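Local atomic coordinates of putative carbohydrate metabolism domain-containing protein (Bacteroides vulgatus, PDB entry 3S30), a protein that is of unproven function but, as a putative glycoside hydrolase with a galactose-binding-like fold, probably acts in carbohydrate metabolism. Residues Phe195-Gly198 / Ser199-Ser202; His286-Ser289 / Glu290-Phe294. All blocks are in the same frame, centred on the assembly; numbering follows the deposited sequence. Where two conformers were deposited one is given.

Contact 1 of 2, residues Phe195-Gly198 / Ser199-Ser202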
loop_
_atom_site.group_PDB
_atom_site.type_symbol
_atom_site.label_atom_id
_atom_site.label_comp_id
_atom_site.label_asym_id
_atom_site.label_seq_id
_atom_site.Cartn_x
_atom_site.Cartn_y
_atom_site.Cartn_z
ATOM N N PHE A 195 -4.546 -3.514 -8.763
ATOM C CA PHE A 195 -3.385 -4.287 -9.180
ATOM C C PHE A 195 -3.611 -4.922 -10.546
ATOM O O PHE A 195 -4.448 -5.813 -10.699
ATOM C CB PHE A 195 -3.046 -5.381 -8.155
ATOM C CG PHE A 195 -1.690 -6.041 -8.386
ATOM C CD1 PHE A 195 -0.509 -5.430 -7.942
ATOM C CD2 PHE A 195 -1.596 -7.270 -9.040
ATOM C CE1 PHE A 195 0.743 -6.038 -8.150
ATOM C CE2 PHE A 195 -0.340 -7.891 -9.249
ATOM C CZ PHE A 195 0.822 -7.269 -8.808
ATOM N N ASP A 196 -2.841 -4.473 -11.529
ATOM C CA ASP A 196 -2.916 -4.995 -12.883
ATOM C C ASP A 196 -2.021 -6.244 -13.038
ATOM O O ASP A 196 -0.791 -6.135 -13.158
ATOM C CB ASP A 196 -2.509 -3.887 -13.855
ATOM C CG ASP A 196 -2.728 -4.260 -15.301
ATOM O OD1 ASP A 196 -3.388 -5.293 -15.570
ATOM O OD2 ASP A 196 -2.240 -3.507 -16.174
ATOM N N ILE A 197 -2.645 -7.425 -13.031
ATOM C CA ILE A 197 -1.919 -8.699 -13.111
ATOM C C ILE A 197 -1.198 -8.895 -14.457
ATOM O O ILE A 197 -0.212 -9.618 -14.532
ATOM C CB ILE A 197 -2.860 -9.928 -12.831
ATOM C CG1 ILE A 197 -2.039 -11.204 -12.557
ATOM C CG2 ILE A 197 -3.864 -10.149 -13.989
ATOM C CD1 ILE A 197 -1.116 -11.115 -11.343
ATOM N N GLY A 198 -1.689 -8.254 -15.516
ATOM C CA GLY A 198 -0.961 -8.224 -16.788
ATOM C C GLY A 198 0.435 -7.606 -16.710
ATOM O O GLY A 198 1.264 -7.870 -17.567
ATOM N N SER A 199 0.689 -6.788 -15.684
ATOM C CA SER A 199 1.998 -6.157 -15.468
ATOM C C SER A 199 2.844 -6.724 -14.305
ATOM O O SER A 199 4.002 -6.353 -14.165
ATOM C CB SER A 199 1.808 -4.654 -15.255
ATOM O OG SER A 199 1.259 -4.062 -16.421
ATOM N N ALA A 200 2.295 -7.629 -13.499
ATOM C CA ALA A 200 2.990 -8.093 -12.293
ATOM C C ALA A 200 4.405 -8.654 -12.531
ATOM O O ALA A 200 5.279 -8.509 -11.673
ATOM C CB ALA A 200 2.143 -9.105 -11.546
HETATM N N MSE A 201 4.623 -9.278 -13.684
HETATM C CA MSE A 201 5.907 -9.911 -14.003
HETATM C C MSE A 201 6.866 -9.076 -14.839
HETATM O O MSE A 201 8.075 -9.235 -14.714
HETATM C CB MSE A 201 5.675 -11.230 -14.721
HETATM C CG MSE A 201 5.095 -12.291 -13.839
HETATM SE SE MSE A 201 5.074 -13.980 -14.789
HETATM C CE MSE A 201 4.955 -15.101 -13.202
ATOM N N SER A 202 6.338 -8.213 -15.699
ATOM C CA SER A 202 7.171 -7.418 -16.607
ATOM C C SER A 202 7.518 -6.035 -16.034
ATOM O O SER A 202 8.588 -5.501 -16.324
ATOM C CB SER A 202 6.473 -7.267 -17.971
ATOM O OG SER A 202 5.201 -6.633 -17.839
#
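F195 and A200 meet in a local turn contact at the protein surface, where the chain leaves strand 193-195 and heads for helix 204-207. The apolar evidence centres on A200 CB, which lies 3.6 Å from F195 CZ and a similar distance from CE2, approaching the far end of the ring obliquely. I197, from the same segment as F195, adds its CD1, 3.8 Å from A200 CB; this atom also sits at the edge of the F195 ring, in its plane. With CG anti to the amide nitrogen (chi1 -168°), the F195 ring reaches forward to this methyl. A207 of the following helix and S135 also touch F195, and I197 packs on L143.

The polar evidence is mostly in the backbone. S199 N donates to D196 O over 3.0 Å with an N-H...O angle of 154°, the donor standing 51° out of the carbonyl plane. One residue on, A200 N makes a weak bond of 3.4 Å to I197 O. The D196 side chain adds a weak bond from G198 N to its OD1, 3.4 Å long. Backbone angles fit two overlapping type I beta turns, D196-S199 and I197-A200, opened by a weak Asx turn at D196.

Contact 2 of 2, residues His286-Ser289 / Glu290-Phe294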
loop_
_atom_site.group_PDB
_atom_site.type_symbol
_atom_site.label_atom_id
_atom_site.label_comp_id
_atom_site.label_asym_id
_atom_site.label_seq_id
_atom_site.Cartn_x
_atom_site.Cartn_y
_atom_site.Cartn_z
ATOM N N HIS A 286 11.541 3.590 12.478
ATOM C CA HIS A 286 12.261 2.663 13.372
ATOM C C HIS A 286 11.498 1.373 13.706
ATOM O O HIS A 286 10.267 1.329 13.678
ATOM C CB HIS A 286 12.691 3.366 14.695
ATOM C CG HIS A 286 11.553 3.736 15.602
ATOM N ND1 HIS A 286 10.856 4.918 15.479
ATOM C CD2 HIS A 286 11.002 3.089 16.658
ATOM C CE1 HIS A 286 9.913 4.976 16.405
ATOM N NE2 HIS A 286 9.982 3.879 17.137
ATOM N N GLU A 287 12.258 0.335 14.049
ATOM C CA GLU A 287 11.693 -0.940 14.500
ATOM C C GLU A 287 11.090 -0.821 15.882
ATOM O O GLU A 287 11.621 -0.116 16.749
ATOM C CB GLU A 287 12.772 -2.031 14.556
ATOM C CG GLU A 287 13.403 -2.359 13.225
ATOM C CD GLU A 287 14.313 -3.558 13.310
ATOM O OE1 GLU A 287 15.427 -3.438 13.868
ATOM O OE2 GLU A 287 13.913 -4.628 12.823
ATOM N N THR A 288 10.001 -1.549 16.102
ATOM C CA THR A 288 9.381 -1.590 17.429
ATOM C C THR A 288 8.320 -2.682 17.526
ATOM O O THR A 288 7.617 -2.979 16.556
ATOM C CB THR A 288 8.758 -0.215 17.813
ATOM O OG1 THR A 288 8.042 -0.338 19.043
ATOM C CG2 THR A 288 7.800 0.276 16.742
ATOM N N SER A 289 8.226 -3.266 18.714
ATOM C CA SER A 289 7.196 -4.255 19.010
ATOM C C SER A 289 6.042 -3.642 19.815
ATOM O O SER A 289 5.114 -4.341 20.202
ATOM C CB SER A 289 7.814 -5.437 19.749
ATOM O OG SER A 289 8.855 -6.011 18.971
ATOM N N GLU A 290 6.091 -2.326 20.032
ATOM C CA GLU A 290 5.024 -1.565 20.687
ATOM C C GLU A 290 4.223 -0.770 19.646
ATOM O O GLU A 290 4.812 -0.118 18.785
ATOM C CB GLU A 290 5.602 -0.542 21.683
ATOM C CG GLU A 290 6.505 -1.106 22.773
ATOM C CD GLU A 290 6.947 -0.046 23.798
ATOM O OE1 GLU A 290 6.116 0.802 24.205
ATOM O OE2 GLU A 290 8.128 -0.070 24.209
ATOM N N TRP A 291 2.891 -0.794 19.741
ATOM C CA TRP A 291 2.064 0.089 18.930
ATOM C C TRP A 291 2.545 1.547 19.052
ATOM O O TRP A 291 2.497 2.154 20.147
ATOM C CB TRP A 291 0.585 -0.010 19.323
ATOM C CG TRP A 291 -0.027 -1.276 18.918
ATOM C CD1 TRP A 291 -0.563 -2.232 19.736
ATOM C CD2 TRP A 291 -0.161 -1.765 17.583
ATOM N NE1 TRP A 291 -1.022 -3.285 18.990
ATOM C CE2 TRP A 291 -0.795 -3.023 17.663
ATOM C CE3 TRP A 291 0.188 -1.258 16.320
ATOM C CZ2 TRP A 291 -1.086 -3.783 16.534
ATOM C CZ3 TRP A 291 -0.104 -2.016 15.195
ATOM C CH2 TRP A 291 -0.729 -3.264 15.310
ATOM N N THR A 292 3.012 2.076 17.921
ATOM C CA THR A 292 3.593 3.411 17.824
ATOM C C THR A 292 2.766 4.274 16.860
ATOM O O THR A 292 2.547 3.908 15.695
ATOM C CB THR A 292 5.063 3.340 17.317
ATOM O OG1 THR A 292 5.856 2.534 18.207
ATOM C CG2 THR A 292 5.681 4.740 17.196
ATOM N N ARG A 293 2.319 5.422 17.348
ATOM C CA ARG A 293 1.526 6.351 16.555
ATOM C C ARG A 293 2.350 7.076 15.505
ATOM O O ARG A 293 3.494 7.443 15.748
ATOM C CB ARG A 293 0.880 7.401 17.465
ATOM C CG ARG A 293 -0.154 8.259 16.758
ATOM C CD ARG A 293 -1.089 8.838 17.766
ATOM N NE ARG A 293 -2.180 9.622 17.191
ATOM C CZ ARG A 293 -2.057 10.869 16.738
ATOM N NH1 ARG A 293 -0.879 11.501 16.763
ATOM N NH2 ARG A 293 -3.124 11.488 16.250
ATOM N N PHE A 294 1.748 7.284 14.340
ATOM C CA PHE A 294 2.297 8.165 13.322
ATOM C C PHE A 294 1.256 9.221 12.948
ATOM O O PHE A 294 0.053 9.014 13.110
ATOM C CB PHE A 294 2.811 7.382 12.093
ATOM C CG PHE A 294 1.769 6.506 11.402
ATOM C CD1 PHE A 294 0.974 7.017 10.385
ATOM C CD2 PHE A 294 1.634 5.161 11.736
ATOM C CE1 PHE A 294 0.023 6.213 9.733
ATOM C CE2 PHE A 294 0.686 4.341 11.092
ATOM C CZ PHE A 294 -0.116 4.873 10.086
HETATM O O HOH W 1 8.283 3.056 19.227
#
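T288 and E290 meet in an ST turn at a corner of the chain, just where it enters strand 291-297 of the galactose-binding-like fold. The defining bond runs from E290 N to T288 OG1, 3.0 Å long with an N-H...O angle of 160°, so it is nearly straight. OG1 stands anti to the T288 amide nitrogen (chi1 174°), on the side of the carbonyl carbon, and so faces the amide two residues ahead.

Backbone pairing shows what the corner does. T292 bonds to Y225 and F294 to G223 of strand 218-228, whereas T288 bonds to Y227; continuing the first register would set E290 opposite Y227, so the corner takes up two extra residues.

A second hydroxyl also bonds near the corner. T292 OG1 donates to E290 O over 2.9 Å, from 37° above the carbonyl plane, across a single intervening residue.

Van der Waals contact links the two threonines. T288 CG2 lies 3.3 Å from T292 OG1, their side chains crossing at a slant, and both rest on Y225. H286 is farther off, its CE1 4.3 Å from T292 CG2 and oblique to it.

A water joins three of the side chains. It lies in the plane of the H286 ring at its edge, 2.8 Å from NE2, while D284 engages ND1 on the same ring; the water bonds only weakly to T288 OG1. T292 OG1, already donating to E290 O, accepts a hydrogen bond from this water at 2.7 Å.

Overall arrangement
Contacts 1 and 2 are independent surface turns on opposite sides of the chain's centre, their own centres about 32 Å apart and their nearest atoms about 21 Å apart. They follow one another in sequence, 195-202 closing well before 286-294 opens, and both lie in the range of the putative carbohydrate metabolism domain. Contact 1 joins a strand to a short helix; contact 2 leads into a strand. Segment 290-294 of contact 2 comes near the sodium site through W291, whose side chain turns away from 286-289, lies about 8 Å from the ion and packs on D343, one of the site residues with N105, E107 and N165.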